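Long-range contact in aspartokinase (PDB 3L76), which binds lysine and threonine and probably phosphorylates the beta-carboxyl group of aspartate with ATP, the first step toward both: residues A[445-450]-A[519-524]. Sequence-based numbering, arbitrary orientation.
Sequences AQIAIR and AAIVVN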
# COMPACT_ATOMS: atom_id res chain seq x y z
N ALA A 445 5.40 33.89 21.89
CA ALA A 445 5.45 35.34 22.00
C ALA A 445 4.16 35.90 22.58
O ALA A 445 3.06 35.48 22.23
CB ALA A 445 5.73 35.96 20.64
N GLN A 446 4.28 36.88 23.47
CA GLN A 446 3.10 37.54 23.99
C GLN A 446 2.68 38.68 23.07
O GLN A 446 3.51 39.45 22.60
CB GLN A 446 3.36 38.08 25.39
CG GLN A 446 2.25 38.92 25.96
CD GLN A 446 2.70 39.71 27.18
OE1 GLN A 446 2.28 39.44 28.29
NE2 GLN A 446 3.59 40.66 26.96
N ILE A 447 1.40 38.75 22.78
CA ILE A 447 0.87 39.87 22.01
C ILE A 447 -0.37 40.39 22.69
O ILE A 447 -1.32 39.65 22.93
CB ILE A 447 0.52 39.47 20.56
CG1 ILE A 447 1.72 38.84 19.87
CG2 ILE A 447 0.03 40.69 19.78
CD1 ILE A 447 1.45 38.48 18.43
N ALA A 448 -0.37 41.67 23.02
CA ALA A 448 -1.51 42.27 23.68
C ALA A 448 -2.12 43.32 22.81
O ALA A 448 -1.43 44.09 22.15
CB ALA A 448 -1.12 42.86 25.02
N ILE A 449 -3.44 43.34 22.80
CA ILE A 449 -4.13 44.39 22.13
C ILE A 449 -4.84 45.29 23.16
O ILE A 449 -5.81 44.91 23.79
CB ILE A 449 -4.96 43.85 20.92
CG1 ILE A 449 -6.31 44.50 20.83
CG2 ILE A 449 -5.03 42.31 20.92
CD1 ILE A 449 -6.24 45.92 20.31
N ARG A 450 -4.28 46.48 23.35
CA ARG A 450 -4.77 47.44 24.34
C ARG A 450 -6.11 48.05 23.92
O ARG A 450 -6.29 48.43 22.77
CB ARG A 450 -3.76 48.58 24.55
CG ARG A 450 -2.36 48.20 25.05
CD ARG A 450 -2.33 48.01 26.54
NE ARG A 450 -0.97 47.83 27.03
CZ ARG A 450 -0.68 47.48 28.29
NH1 ARG A 450 -1.66 47.27 29.15
NH2 ARG A 450 0.58 47.34 28.67
N ALA A 519 -6.55 52.25 20.97
CA ALA A 519 -6.18 50.85 20.80
C ALA A 519 -4.71 50.76 20.39
O ALA A 519 -4.14 51.72 19.90
CB ALA A 519 -7.08 50.18 19.77
N ALA A 520 -4.10 49.61 20.59
CA ALA A 520 -2.70 49.46 20.26
C ALA A 520 -2.30 48.00 20.30
O ALA A 520 -2.93 47.21 21.00
CB ALA A 520 -1.85 50.25 21.23
N ILE A 521 -1.26 47.65 19.55
CA ILE A 521 -0.75 46.29 19.54
C ILE A 521 0.69 46.30 19.98
O ILE A 521 1.50 47.04 19.43
CB ILE A 521 -0.83 45.64 18.15
CG1 ILE A 521 -2.29 45.43 17.75
CG2 ILE A 521 -0.12 44.28 18.13
CD1 ILE A 521 -2.43 44.81 16.41
N VAL A 522 1.01 45.50 20.99
CA VAL A 522 2.36 45.42 21.49
C VAL A 522 2.78 43.96 21.64
O VAL A 522 2.08 43.17 22.27
CB VAL A 522 2.53 46.18 22.82
CG1 VAL A 522 1.32 45.98 23.73
CG2 VAL A 522 3.82 45.76 23.51
N VAL A 523 3.90 43.60 21.04
CA VAL A 523 4.42 42.25 21.17
C VAL A 523 5.66 42.19 22.05
O VAL A 523 6.48 43.10 22.04
CB VAL A 523 4.65 41.58 19.80
CG1 VAL A 523 4.41 42.55 18.69
CG2 VAL A 523 6.02 40.95 19.72
N ASN A 524 5.75 41.12 22.83
CA ASN A 524 6.89 40.86 23.70
C ASN A 524 7.30 39.41 23.51
O ASN A 524 6.60 38.50 23.95
CB ASN A 524 6.51 41.13 25.16
CG ASN A 524 7.60 40.71 26.14
OD1 ASN A 524 8.73 40.43 25.75
ND2 ASN A 524 7.25 40.66 27.41
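Ala519 leads in with its CA near the carbonyl oxygen of Arg450, and 519-524 then runs antiparallel to 445-450. Ala520 forms a hydrogen-bonded pair with Arg450: Arg450 N donates to Ala520 O at 2.8 Å, but the return bond is weak. Ile521 faces Ile449 in a non-hydrogen-bonded pair. With chi1 at -67°, its CG1 lies beside the backbone N; CG2, anti to that N, reaches diagonally to Ile447 CG2 at 4.0 Å. Val522 and Ala448 exchange two nearly straight N-to-O bonds of 3.0 Å. On the face shared with Ala520 and Arg450, Val522 CG1 lies 4.2 Å from Ala448 CB. The Arg450 guanidinium passes obliquely near the same methyl; its NH1 salt-bridges Asp492 OD2 and hydrogen-bonds to His307 O. Val523 lies side by side with Ile447, its CB 4.0 Å from Ile447 CG1. Asn524 closes the ladder: its N donates to Gln446 O at 2.8 Å, its O accepts from Gln446 N at 2.9 Å, and OD1 accepts from Ala526 N. The ladder pairs the first and last strands of a beta-alpha-beta-beta-alpha-beta ACT domain. Strand 490-498 pairs with the other edge of 445-450, and helix 499-512 packs on the face bearing Ile447, Ile521 and Val523.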